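Local coordinates for protein HTH-type transcriptional repressor NemR (Escherichia coli, PDB 4YZE) that represses transcription of the nemRA-gloA operon by binding the NemR box and responds to electrophiles and reactive chlorine species, at residues A90-T95 with E186-H191; L159-V164 with K193-T198; H49-K54 with G58-E63; H9-H14 with A40-G45; A115-L120 with S126-G131. The protein carries 5 engineered substitutions. One frame throughout, in Å; residues are numbered along the deposited sequence.

Interaction 1: residues A90-T95 with E186-H191; sequences AYYQQT and ENALAH
Leu189 and Tyr92 form the middle of an antiparallel helix pair in the all-helical C-terminal domain of this TetR-family repressor. The short axes of 90-95 and 186-191 approach to 9.5 Å at an angle of 170°, and CA of Tyr92 faces CA of Leu189 at 5.7 Å. The contact is almost wholly apolar. Leu189 leaves its helix turned partly aside, but with CG anti to the backbone N (chi1 -154°) the branched end swings back toward helix 84-97. Its CG lies 3.9 Å from CB of Tyr92, and its CD2 stands a little farther from the same carbon. The other methyl, CD1, reaches the end of Gln93, whose chain bends at chi2 and crosses the leucine at a slant.

Tyr92 can be followed outward from that CB. Beyond it the ring drops away from Leu189, and CD1 of Tyr92 comes within 4.4 Å of CB of Ala188, an oblique approach to the ring. One face of the ring is covered near its rim by CD2 of the neighbouring Tyr91. At the tip, the hydroxyl is hydrogen-bonded to the backbone oxygen of Leu165 on helix 158-179, which ties a third helix to the pair. One turn on, Thr95 OG1 bonds Tyr91 O at 2.8 Å, and Thr95 N reaches that same oxygen from the opposite face of its carbonyl plane.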
# COMPACT_ATOMS: atom_id res chain seq x y z
N ALA A 90 -19.82 4.81 0.71
CA ALA A 90 -19.99 4.13 -0.57
C ALA A 90 -18.63 3.96 -1.28
O ALA A 90 -18.41 3.00 -2.02
CB ALA A 90 -20.99 4.88 -1.44
N TYR A 91 -17.73 4.92 -1.05
CA TYR A 91 -16.37 4.87 -1.57
C TYR A 91 -15.72 3.59 -1.09
O TYR A 91 -15.12 2.86 -1.88
CB TYR A 91 -15.60 6.10 -1.08
CG TYR A 91 -14.09 6.12 -1.30
CD1 TYR A 91 -13.55 6.19 -2.58
CD2 TYR A 91 -13.22 6.15 -0.22
CE1 TYR A 91 -12.16 6.25 -2.77
CE2 TYR A 91 -11.85 6.20 -0.38
CZ TYR A 91 -11.32 6.26 -1.66
OH TYR A 91 -9.94 6.32 -1.81
N TYR A 92 -15.84 3.28 0.20
CA TYR A 92 -15.29 2.02 0.66
C TYR A 92 -16.11 0.81 0.21
O TYR A 92 -15.55 -0.26 -0.02
CB TYR A 92 -15.10 2.02 2.17
CG TYR A 92 -13.99 2.92 2.63
CD1 TYR A 92 -12.68 2.46 2.74
CD2 TYR A 92 -14.26 4.23 2.99
CE1 TYR A 92 -11.66 3.31 3.18
CE2 TYR A 92 -13.26 5.07 3.41
CZ TYR A 92 -11.96 4.61 3.52
OH TYR A 92 -10.98 5.45 3.96
N GLN A 93 -17.43 0.97 0.12
CA GLN A 93 -18.28 -0.17 -0.26
C GLN A 93 -18.04 -0.55 -1.72
O GLN A 93 -17.99 -1.73 -2.06
CB GLN A 93 -19.76 0.13 0.00
CG GLN A 93 -20.73 -0.99 -0.37
CD GLN A 93 -20.54 -2.25 0.47
OE1 GLN A 93 -20.28 -3.34 -0.06
NE2 GLN A 93 -20.68 -2.12 1.78
N GLN A 94 -17.86 0.45 -2.58
CA GLN A 94 -17.52 0.21 -3.98
C GLN A 94 -16.16 -0.49 -4.12
O GLN A 94 -15.99 -1.38 -4.96
CB GLN A 94 -17.47 1.54 -4.74
CG GLN A 94 -18.32 1.59 -6.01
CD GLN A 94 -19.48 2.56 -5.88
OE1 GLN A 94 -20.22 2.55 -4.89
NE2 GLN A 94 -19.65 3.42 -6.88
N THR A 95 -15.20 -0.07 -3.31
CA THR A 95 -13.89 -0.70 -3.29
C THR A 95 -14.06 -2.17 -2.96
O THR A 95 -13.45 -3.03 -3.62
CB THR A 95 -12.98 -0.05 -2.24
OG1 THR A 95 -12.82 1.34 -2.54
CG2 THR A 95 -11.62 -0.73 -2.24
N GLU A 186 -13.32 -4.96 4.47
CA GLU A 186 -14.52 -4.92 5.31
C GLU A 186 -14.12 -4.28 6.62
O GLU A 186 -14.86 -3.51 7.19
CB GLU A 186 -15.13 -6.32 5.58
CG GLU A 186 -15.56 -7.05 4.32
CD GLU A 186 -16.00 -8.50 4.58
OE1 GLU A 186 -15.38 -9.19 5.42
OE2 GLU A 186 -16.99 -8.93 3.95
N ASN A 187 -12.92 -4.58 7.09
CA ASN A 187 -12.52 -4.02 8.37
C ASN A 187 -12.31 -2.51 8.25
O ASN A 187 -12.66 -1.76 9.16
CB ASN A 187 -11.29 -4.72 8.94
CG ASN A 187 -10.92 -4.19 10.32
OD1 ASN A 187 -11.73 -4.22 11.25
ND2 ASN A 187 -9.71 -3.68 10.44
N ALA A 188 -11.75 -2.07 7.12
CA ALA A 188 -11.59 -0.63 6.90
C ALA A 188 -12.94 0.08 6.85
O ALA A 188 -13.11 1.13 7.46
CB ALA A 188 -10.77 -0.32 5.63
N LEU A 189 -13.90 -0.51 6.14
CA LEU A 189 -15.25 0.04 6.02
C LEU A 189 -15.87 0.18 7.40
O LEU A 189 -16.45 1.22 7.71
CB LEU A 189 -16.14 -0.86 5.16
CG LEU A 189 -17.35 -0.32 4.39
CD1 LEU A 189 -18.44 -1.38 4.21
CD2 LEU A 189 -17.94 0.93 4.98
N ALA A 190 -15.75 -0.86 8.22
CA ALA A 190 -16.38 -0.82 9.54
C ALA A 190 -15.73 0.26 10.41
O ALA A 190 -16.41 0.91 11.20
CB ALA A 190 -16.32 -2.18 10.22
N HIS A 191 -14.43 0.47 10.24
CA HIS A 191 -13.74 1.48 11.05
C HIS A 191 -14.10 2.91 10.60
O HIS A 191 -14.29 3.81 11.45
CB HIS A 191 -12.24 1.21 11.08
CG HIS A 191 -11.43 2.31 11.71
ND1 HIS A 191 -11.16 2.36 13.06
CD2 HIS A 191 -10.77 3.35 11.15
CE1 HIS A 191 -10.40 3.41 13.31
NE2 HIS A 191 -10.14 4.03 12.17

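Interaction 2: residues L159-V164 with K193-T198; sequences LQQAQV and KNIIAT
Gln161 reaches from helix 158-179 to two isoleucines at the end of helix 183-195, and its side chain supplies the whole of one side of this small contact. The packed part consists of two touches. The first torsion (174°) carries the glutamine chain away from its own backbone N and toward the other segment, where it meets Ile196 coming from the opposite direction: the CD1 methyl of Ile196 lies 3.9 Å from CG of Gln161 and nearly as close to its CD. A bend at chi2 then turns the amide toward Ile195 for the shorter touch, the CG2 methyl of Ile195 being 3.7 Å from NE2 of Gln161. The amide oxygen OE1 is buried here without a polar partner in the model.

The backbones stay well apart, 9.4 Å between CA of Gln161 and CA of Ile196. Away from Gln161 the pairing loosens quickly: Ile196 is the first residue to leave helical geometry, and beyond it the chain runs out to an exposed Thr198.

Leu143 of helix 122-148 and the loop residues Leu152 and Phe154 pack on Ile196, while Arg85 of helix 84-97 hydrogen-bonds the backbone oxygens of Lys193 and Ile196. His191 of the second subunit packs on Gln161, placing the contact beside the interface between helices 158-179 and 183-195 of the two chains.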
# COMPACT_ATOMS: atom_id res chain seq x y z
N LEU A 159 -8.73 17.89 5.48
CA LEU A 159 -7.61 17.39 4.66
C LEU A 159 -6.85 16.30 5.40
O LEU A 159 -6.60 15.22 4.84
CB LEU A 159 -6.64 18.53 4.28
CG LEU A 159 -5.58 18.13 3.24
CD1 LEU A 159 -6.25 17.60 1.97
CD2 LEU A 159 -4.65 19.29 2.91
N GLN A 160 -6.51 16.56 6.65
CA GLN A 160 -5.87 15.55 7.49
C GLN A 160 -6.71 14.27 7.50
O GLN A 160 -6.19 13.17 7.26
CB GLN A 160 -5.72 16.08 8.92
N GLN A 161 -8.01 14.40 7.72
CA GLN A 161 -8.84 13.21 7.81
C GLN A 161 -8.95 12.57 6.44
O GLN A 161 -8.96 11.35 6.34
CB GLN A 161 -10.22 13.52 8.41
CG GLN A 161 -11.18 12.33 8.39
CD GLN A 161 -10.69 11.15 9.22
OE1 GLN A 161 -10.31 10.09 8.68
NE2 GLN A 161 -10.70 11.32 10.53
N ALA A 162 -9.03 13.38 5.39
CA ALA A 162 -9.08 12.81 4.03
C ALA A 162 -7.84 11.99 3.69
O ALA A 162 -7.94 10.98 3.00
CB ALA A 162 -9.29 13.90 2.98
N GLN A 163 -6.68 12.41 4.17
CA GLN A 163 -5.43 11.75 3.82
C GLN A 163 -5.33 10.41 4.51
O GLN A 163 -4.83 9.42 3.95
CB GLN A 163 -4.25 12.66 4.20
CG GLN A 163 -4.17 13.87 3.29
CD GLN A 163 -3.16 14.91 3.73
OE1 GLN A 163 -2.89 15.86 2.99
NE2 GLN A 163 -2.59 14.74 4.92
N VAL A 164 -5.80 10.37 5.75
CA VAL A 164 -5.88 9.13 6.50
C VAL A 164 -6.80 8.15 5.81
O VAL A 164 -6.49 6.97 5.72
CB VAL A 164 -6.40 9.38 7.94
CG1 VAL A 164 -6.86 8.08 8.63
CG2 VAL A 164 -5.33 10.09 8.75
N LYS A 193 -16.99 3.75 9.33
CA LYS A 193 -18.35 3.93 9.87
C LYS A 193 -18.33 4.48 11.28
O LYS A 193 -19.21 5.24 11.67
CB LYS A 193 -19.12 2.61 9.89
CG LYS A 193 -19.84 2.28 8.59
CD LYS A 193 -20.52 0.91 8.66
CE LYS A 193 -21.12 0.55 7.31
NZ LYS A 193 -21.53 -0.88 7.23
N ASN A 194 -17.32 4.09 12.05
CA ASN A 194 -17.23 4.53 13.44
C ASN A 194 -16.51 5.89 13.57
O ASN A 194 -16.82 6.68 14.44
CB ASN A 194 -16.53 3.46 14.28
CG ASN A 194 -16.69 3.68 15.77
OD1 ASN A 194 -15.74 4.02 16.46
ND2 ASN A 194 -17.91 3.49 16.26
N ILE A 195 -15.57 6.15 12.67
CA ILE A 195 -14.76 7.37 12.73
C ILE A 195 -15.52 8.56 12.14
O ILE A 195 -15.48 9.66 12.70
CB ILE A 195 -13.41 7.17 11.99
CG1 ILE A 195 -12.53 6.20 12.78
CG2 ILE A 195 -12.69 8.48 11.83
CD1 ILE A 195 -12.45 6.56 14.27
N ILE A 196 -16.17 8.34 11.00
CA ILE A 196 -17.00 9.36 10.36
C ILE A 196 -18.43 9.04 10.78
O ILE A 196 -19.11 8.25 10.13
CB ILE A 196 -16.89 9.31 8.80
CG1 ILE A 196 -15.42 9.33 8.36
CG2 ILE A 196 -17.67 10.47 8.16
CD1 ILE A 196 -14.62 10.53 8.85
N ALA A 197 -18.86 9.64 11.90
CA ALA A 197 -20.11 9.25 12.55
C ALA A 197 -21.28 10.14 12.18
O ALA A 197 -21.10 11.26 11.70
CB ALA A 197 -19.96 9.24 14.07
N THR A 198 -22.47 9.65 12.44
CA THR A 198 -23.65 10.49 12.37
C THR A 198 -23.64 11.35 13.62
O THR A 198 -23.27 10.89 14.70
CB THR A 198 -24.92 9.65 12.29
OG1 THR A 198 -25.03 8.84 13.47
CG2 THR A 198 -24.86 8.73 11.08

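Interaction 3: residues H49-K54 with G58-E63; sequences HYFRSK and GVAMLE
Phe51 and Ala60 make the apolar half of this contact, which folds the end of the helix-turn-helix unit back against the start of helix 54-79. Phe51 is the first residue to leave helical geometry after helix 44-50, and its side chain points at the following helix. CG stands beside the backbone N, anti to the carbonyl carbon (chi1 -55°), which sends the ring's CE1 to 3.7 Å from CB of Ala60. The methyl comes to the ring at an oblique angle. Between the backbones the span is 8.7 Å from CA of Phe51 to CA of Ala60, so the aromatic ring bridges most of the distance.

The polar half is a backbone bond. Gly58 N donates to Lys54 O at 3.0 Å with an N-H...O angle of 156°, an ordinary first-turn bond of helix 54-79. Just ahead of it, Ser53 occupies the N-cap position, and its OG accepts from the N of Ala56.

Charged groups work at the margins. Arg52, in the loop, forms a salt bridge through NH1 with Glu55 in the first turn of helix 54-79. Lys54 points away from Gly58 with its chain extended, and its NZ is hydrogen-bonded to the backbone oxygens of Phe28 and Met31; the same lysine makes a cation-pi contact with the ring of Phe28.

Around the pair, Phe57 meets Phe51 edge-to-face, and Arg12 and Leu16 of helix 10-26 pack on that ring. Farther along, Leu62 turns to Met124 and Met128 of helix 122-148 and to Leu109 and Leu113 of helix 109-114, joining the DNA-binding part to the C-terminal domain.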
# COMPACT_ATOMS: atom_id res chain seq x y z
N HIS A 49 4.19 8.00 -33.76
CA HIS A 49 3.47 9.18 -34.23
C HIS A 49 2.68 9.85 -33.08
O HIS A 49 2.51 11.07 -33.05
CB HIS A 49 2.52 8.81 -35.39
CG HIS A 49 1.53 9.88 -35.72
ND1 HIS A 49 0.17 9.73 -35.49
CD2 HIS A 49 1.68 11.11 -36.27
CE1 HIS A 49 -0.46 10.83 -35.88
NE2 HIS A 49 0.43 11.68 -36.35
N TYR A 50 2.19 9.04 -32.14
CA TYR A 50 1.39 9.57 -31.04
C TYR A 50 2.23 9.87 -29.82
O TYR A 50 1.97 10.84 -29.10
CB TYR A 50 0.27 8.59 -30.68
CG TYR A 50 -0.76 8.43 -31.77
CD1 TYR A 50 -1.48 9.53 -32.22
CD2 TYR A 50 -1.02 7.20 -32.34
CE1 TYR A 50 -2.42 9.40 -33.23
CE2 TYR A 50 -1.96 7.06 -33.33
CZ TYR A 50 -2.65 8.16 -33.77
OH TYR A 50 -3.59 8.03 -34.77
N PHE A 51 3.23 9.04 -29.57
CA PHE A 51 3.99 9.14 -28.34
C PHE A 51 5.47 9.10 -28.65
O PHE A 51 5.93 8.24 -29.40
CB PHE A 51 3.60 8.01 -27.39
CG PHE A 51 2.13 7.95 -27.10
CD1 PHE A 51 1.56 8.82 -26.18
CD2 PHE A 51 1.31 7.04 -27.74
CE1 PHE A 51 0.20 8.78 -25.91
CE2 PHE A 51 -0.04 6.98 -27.48
CZ PHE A 51 -0.60 7.85 -26.56
N ARG A 52 6.20 10.05 -28.07
CA ARG A 52 7.65 10.15 -28.24
C ARG A 52 8.35 8.87 -27.80
O ARG A 52 9.33 8.44 -28.42
CB ARG A 52 8.19 11.36 -27.45
CG ARG A 52 9.45 11.08 -26.64
CD ARG A 52 9.94 12.32 -25.91
NE ARG A 52 8.89 12.92 -25.10
CZ ARG A 52 8.79 12.78 -23.78
NH1 ARG A 52 9.67 12.07 -23.10
NH2 ARG A 52 7.79 13.37 -23.14
N SER A 53 7.83 8.26 -26.74
CA SER A 53 8.48 7.10 -26.15
C SER A 53 7.56 6.33 -25.21
O SER A 53 6.41 6.73 -24.98
CB SER A 53 9.71 7.53 -25.35
OG SER A 53 9.31 8.32 -24.25
N LYS A 54 8.07 5.23 -24.67
CA LYS A 54 7.31 4.44 -23.72
C LYS A 54 7.01 5.28 -22.49
O LYS A 54 5.90 5.21 -21.93
CB LYS A 54 8.08 3.18 -23.31
CG LYS A 54 7.32 2.34 -22.29
CD LYS A 54 8.18 1.26 -21.67
CE LYS A 54 7.33 0.38 -20.77
NZ LYS A 54 8.11 -0.51 -19.87
N GLY A 58 3.33 6.30 -20.87
CA GLY A 58 2.95 6.04 -19.49
C GLY A 58 2.32 7.25 -18.81
O GLY A 58 1.34 7.11 -18.08
N VAL A 59 2.88 8.44 -19.04
CA VAL A 59 2.32 9.66 -18.46
C VAL A 59 0.90 9.89 -18.98
O VAL A 59 -0.02 10.13 -18.19
CB VAL A 59 3.16 10.90 -18.79
CG1 VAL A 59 2.61 12.12 -18.02
CG2 VAL A 59 4.61 10.67 -18.41
N ALA A 60 0.74 9.81 -20.30
CA ALA A 60 -0.56 9.93 -20.93
C ALA A 60 -1.53 8.86 -20.41
O ALA A 60 -2.71 9.15 -20.14
CB ALA A 60 -0.43 9.85 -22.45
N MET A 61 -1.03 7.63 -20.27
CA MET A 61 -1.82 6.53 -19.73
C MET A 61 -2.33 6.87 -18.33
O MET A 61 -3.53 6.76 -18.05
CB MET A 61 -0.99 5.25 -19.66
CG MET A 61 -1.73 4.05 -19.05
SD MET A 61 -0.67 2.57 -18.95
CE MET A 61 0.33 3.00 -17.51
N LEU A 62 -1.42 7.29 -17.46
CA LEU A 62 -1.80 7.58 -16.08
C LEU A 62 -2.78 8.73 -16.05
O LEU A 62 -3.78 8.68 -15.33
CB LEU A 62 -0.58 7.89 -15.22
CG LEU A 62 0.31 6.71 -14.85
CD1 LEU A 62 1.49 7.17 -13.99
CD2 LEU A 62 -0.49 5.70 -14.09
N GLU A 63 -2.50 9.78 -16.82
CA GLU A 63 -3.34 10.98 -16.82
C GLU A 63 -4.74 10.60 -17.27
O GLU A 63 -5.72 11.06 -16.70
CB GLU A 63 -2.76 12.08 -17.71
CG GLU A 63 -1.56 12.80 -17.09
CD GLU A 63 -0.83 13.70 -18.07
OE1 GLU A 63 -1.21 13.71 -19.26
OE2 GLU A 63 0.11 14.40 -17.64

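Interaction 4: residues H9-H14 with A40-G45; sequences HDTREH and AEVPKG
An imidazole approaching a carbonyl at the end of a helix is the unusual feature here: NE2 of His14 lies 3.0 Å from the backbone oxygen of Ala40. The hydrogen bond is weak, because the N-H...O angle is only 122°. The oxygen sits at the edge of the ring, near its plane, and also lies close to a ring carbon, with CD2 of His14 at 3.2 Å from O of Ala40. The ring reaches this place because a chi1 of -173° turns the imidazole away from its own N-H and across toward 40-45.

Ala40 also presents its methyl to the ring, CB standing 4.1 Å from NE2 of His14. On the same side of the ring, CG2 of Val42 comes obliquely, 4.2 Å from CD2 of His14. The second methyl of this valine, CG1, makes a looser contact with CG2 of Thr11, one turn earlier on helix 10-26, so the two branches of Val42 are divided between His14 and Thr11.

The backbone between Ala40 and Val42 is set by a Schellman motif. Glu41 is its C-prime residue, with positive phi (54°), and the helix 33-40 is closed by bonds from Val42 N to Leu37 O and from Glu41 N to Lys38 O. After this reversal Val42 faces helix 10-26, and Pro43 takes the N-cap position of the next helix.

Segment 40-45 spans the turn of the predicted helix-turn-helix motif, from the end of helix 33-40 to the start of helix 44-50. Helix 10-26 lies against it: its Leu15 packs on both Ala40 and Val42, and Thr18 on Ala40.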
# COMPACT_ATOMS: atom_id res chain seq x y z
N HIS A 9 -6.83 9.16 -32.96
CA HIS A 9 -7.81 9.65 -31.99
C HIS A 9 -8.46 8.47 -31.28
O HIS A 9 -8.37 8.35 -30.06
CB HIS A 9 -8.87 10.52 -32.68
N ASP A 10 -9.12 7.61 -32.05
CA ASP A 10 -9.64 6.34 -31.55
C ASP A 10 -8.47 5.37 -31.37
O ASP A 10 -8.48 4.52 -30.48
CB ASP A 10 -10.66 5.75 -32.53
CG ASP A 10 -11.68 6.77 -33.02
OD1 ASP A 10 -11.36 7.50 -33.99
OD2 ASP A 10 -12.79 6.85 -32.45
N THR A 11 -7.46 5.52 -32.23
CA THR A 11 -6.22 4.74 -32.14
C THR A 11 -5.47 5.09 -30.86
O THR A 11 -5.04 4.21 -30.10
CB THR A 11 -5.30 5.04 -33.33
OG1 THR A 11 -6.02 4.83 -34.56
CG2 THR A 11 -4.07 4.13 -33.30
N ARG A 12 -5.33 6.39 -30.62
CA ARG A 12 -4.69 6.90 -29.42
C ARG A 12 -5.29 6.31 -28.14
O ARG A 12 -4.56 5.80 -27.29
CB ARG A 12 -4.77 8.42 -29.38
CG ARG A 12 -3.60 9.07 -28.68
CD ARG A 12 -3.78 10.57 -28.59
NE ARG A 12 -2.84 11.16 -27.64
CZ ARG A 12 -3.04 11.22 -26.33
NH1 ARG A 12 -4.15 10.71 -25.80
NH2 ARG A 12 -2.14 11.78 -25.53
N GLU A 13 -6.62 6.36 -28.02
CA GLU A 13 -7.29 5.78 -26.85
C GLU A 13 -7.06 4.27 -26.79
O GLU A 13 -6.89 3.69 -25.71
CB GLU A 13 -8.79 6.07 -26.86
CG GLU A 13 -9.16 7.50 -26.49
CD GLU A 13 -8.92 7.82 -25.02
OE1 GLU A 13 -9.34 7.02 -24.16
OE2 GLU A 13 -8.32 8.88 -24.73
N HIS A 14 -7.05 3.63 -27.96
CA HIS A 14 -6.84 2.19 -28.01
C HIS A 14 -5.49 1.80 -27.42
O HIS A 14 -5.43 0.87 -26.61
CB HIS A 14 -6.96 1.67 -29.44
CG HIS A 14 -6.91 0.18 -29.52
ND1 HIS A 14 -7.60 -0.65 -28.65
CD2 HIS A 14 -6.25 -0.65 -30.36
CE1 HIS A 14 -7.36 -1.90 -28.95
NE2 HIS A 14 -6.54 -1.94 -29.99
N ALA A 40 -2.24 -4.41 -29.05
CA ALA A 40 -3.11 -3.36 -29.56
C ALA A 40 -3.33 -3.46 -31.07
O ALA A 40 -4.19 -2.78 -31.63
CB ALA A 40 -2.56 -1.99 -29.21
N GLU A 41 -2.53 -4.31 -31.72
CA GLU A 41 -2.53 -4.43 -33.17
C GLU A 41 -2.32 -3.08 -33.83
O GLU A 41 -3.09 -2.65 -34.69
CB GLU A 41 -3.81 -5.11 -33.66
CG GLU A 41 -3.96 -6.53 -33.14
CD GLU A 41 -5.22 -7.20 -33.63
OE1 GLU A 41 -5.58 -7.01 -34.82
OE2 GLU A 41 -5.85 -7.92 -32.82
N VAL A 42 -1.25 -2.42 -33.42
CA VAL A 42 -0.94 -1.09 -33.91
C VAL A 42 0.53 -1.05 -34.33
O VAL A 42 1.41 -1.37 -33.54
CB VAL A 42 -1.18 -0.04 -32.82
CG1 VAL A 42 -0.67 1.32 -33.29
CG2 VAL A 42 -2.66 0.03 -32.44
N PRO A 43 0.79 -0.63 -35.58
CA PRO A 43 2.17 -0.59 -36.09
C PRO A 43 3.07 0.34 -35.27
O PRO A 43 2.60 1.28 -34.61
CB PRO A 43 2.00 -0.07 -37.52
CG PRO A 43 0.66 0.58 -37.55
CD PRO A 43 -0.19 -0.17 -36.58
N LYS A 44 4.36 0.03 -35.30
CA LYS A 44 5.34 0.73 -34.49
C LYS A 44 5.44 2.20 -34.86
O LYS A 44 5.60 3.07 -33.99
CB LYS A 44 6.70 0.05 -34.65
CG LYS A 44 7.72 0.40 -33.57
CD LYS A 44 8.97 -0.43 -33.75
CE LYS A 44 9.92 -0.28 -32.59
NZ LYS A 44 11.00 -1.30 -32.70
N GLY A 45 5.32 2.49 -36.15
CA GLY A 45 5.41 3.86 -36.63
C GLY A 45 4.25 4.71 -36.15
O GLY A 45 4.40 5.91 -35.90

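Interaction 5: residues A115-L120 with S126-G131; sequences AEVSDL and SAMDKG. Engineered in segment 115-120: Ser118 (natural residue Cys).
Met128 meets Val117 and Leu120 where the loop 115-120 packs on helix 122-148, inside the helical C-terminal domain of the TetR fold. The first shell is small and entirely apolar. The sulfur of Met128 carries most of it: SD lies 3.6 Å from CG1 of Val117 and 4.3 Å from CD1 of Leu120. The terminal methyl adds a second touch, CE of Met128 standing 4.0 Å from CG1 of Val117.

The methionine leaves the helix straight toward the loop and is extended as far as the sulfur, then bends at chi3 (71°), which sets the methyl beside Val117. The valine crosses this chain at a slant and touches it through a single branch, CG1. CA of Val117 and CA of Met128 remain 8.9 Å apart.

Outward from here, Leu62 and Tyr66 of helix 54-79 pack on Met128, and Ile178 of the second subunit closes in on the same side chain. Lys177 of that subunit touches Val117. Glu116 anchors the loop toward the DNA-binding part through a hydrogen bond from Thr29 N to its OE1.

The contact lies near residues of the redox response: the side chain of Met128 is about 9 Å from that of Cys108, which plays a central role in the response to reactive chlorine species. Ser118 is an engineered substitution; the natural cysteine forms a transient interchain disulfide in the presence of reactive electrophiles. Here the serine OG makes a weak hydrogen bond with NZ of Lys177 of the second subunit.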
# COMPACT_ATOMS: atom_id res chain seq x y z
N ALA A 115 4.79 -0.12 -6.24
CA ALA A 115 6.06 -0.82 -6.05
C ALA A 115 7.07 -0.58 -7.17
O ALA A 115 8.13 -1.22 -7.21
CB ALA A 115 5.82 -2.29 -5.86
N GLU A 116 6.75 0.34 -8.07
CA GLU A 116 7.65 0.67 -9.17
C GLU A 116 8.11 2.12 -9.13
O GLU A 116 8.99 2.50 -9.91
CB GLU A 116 6.97 0.43 -10.53
CG GLU A 116 6.83 -1.02 -10.95
CD GLU A 116 5.79 -1.19 -12.06
OE1 GLU A 116 6.00 -0.64 -13.16
OE2 GLU A 116 4.76 -1.85 -11.80
N VAL A 117 7.51 2.93 -8.24
CA VAL A 117 7.81 4.36 -8.21
C VAL A 117 9.30 4.57 -8.03
O VAL A 117 9.88 5.51 -8.58
CB VAL A 117 6.96 5.17 -7.18
CG1 VAL A 117 5.51 5.16 -7.58
CG2 VAL A 117 7.13 4.64 -5.76
N SER A 118 9.91 3.65 -7.29
CA SER A 118 11.36 3.48 -7.25
C SER A 118 11.99 3.60 -8.64
O SER A 118 12.93 4.37 -8.84
CB SER A 118 11.70 2.11 -6.65
OG SER A 118 10.59 1.60 -5.92
N ASP A 119 11.45 2.85 -9.60
CA ASP A 119 12.00 2.81 -10.95
C ASP A 119 11.08 3.41 -12.03
O ASP A 119 10.75 2.73 -13.01
CB ASP A 119 12.38 1.37 -11.33
N LEU A 120 10.67 4.67 -11.85
CA LEU A 120 9.82 5.36 -12.82
C LEU A 120 10.31 6.79 -13.08
O LEU A 120 10.94 7.40 -12.22
CB LEU A 120 8.38 5.42 -12.33
CG LEU A 120 7.57 4.12 -12.35
CD1 LEU A 120 6.15 4.35 -11.86
CD2 LEU A 120 7.56 3.53 -13.77
N SER A 126 5.11 11.75 -10.69
CA SER A 126 4.38 12.99 -10.48
C SER A 126 2.93 12.87 -10.94
O SER A 126 2.02 13.41 -10.30
CB SER A 126 5.10 14.14 -11.20
OG SER A 126 4.31 15.31 -11.27
N ALA A 127 2.70 12.15 -12.03
CA ALA A 127 1.34 11.85 -12.47
C ALA A 127 0.57 11.08 -11.38
O ALA A 127 -0.62 11.31 -11.19
CB ALA A 127 1.35 11.05 -13.76
N MET A 128 1.25 10.16 -10.70
CA MET A 128 0.62 9.39 -9.64
C MET A 128 0.37 10.25 -8.41
O MET A 128 -0.65 10.12 -7.76
CB MET A 128 1.49 8.22 -9.23
CG MET A 128 1.69 7.20 -10.34
SD MET A 128 2.75 5.85 -9.79
CE MET A 128 1.66 5.00 -8.64
N ASP A 129 1.32 11.12 -8.10
CA ASP A 129 1.21 11.96 -6.92
C ASP A 129 -0.02 12.83 -7.15
O ASP A 129 -0.91 12.89 -6.31
CB ASP A 129 2.48 12.79 -6.76
CG ASP A 129 2.56 13.48 -5.41
OD1 ASP A 129 1.80 13.11 -4.49
OD2 ASP A 129 3.40 14.39 -5.27
N LYS A 130 -0.09 13.43 -8.33
CA LYS A 130 -1.24 14.21 -8.75
C LYS A 130 -2.54 13.41 -8.70
O LYS A 130 -3.57 13.92 -8.27
CB LYS A 130 -1.00 14.75 -10.17
CG LYS A 130 -2.26 15.01 -10.96
CD LYS A 130 -2.70 16.45 -10.87
CE LYS A 130 -2.61 17.14 -12.22
NZ LYS A 130 -1.34 16.81 -12.94
N GLY A 131 -2.50 12.16 -9.15
CA GLY A 131 -3.67 11.29 -9.08
C GLY A 131 -4.19 11.18 -7.66
O GLY A 131 -5.38 11.41 -7.39

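Overall arrangement
Interactions 1, 2 and 5 are buried contacts of the C-terminal domain and all touch the second subunit, whereas interactions 3 and 4 are only partly buried, lie in the DNA-binding part and meet no other chain. Helix 183-195 serves both interactions 1 and 2, and helix 44-50 both 3 and 4. Between their segments, the buried three rely on packing alone: leucine on tyrosine, a glutamine against two isoleucines, methionine sulfur on valine. The other two add a hydrogen bond to a backbone oxygen, a sound helical one in interaction 3 and a weak one from a histidine in interaction 4. Interactions 3 and 4 touch through Tyr50 and Thr11; Leu62 on Met128 connects interactions 3 and 5.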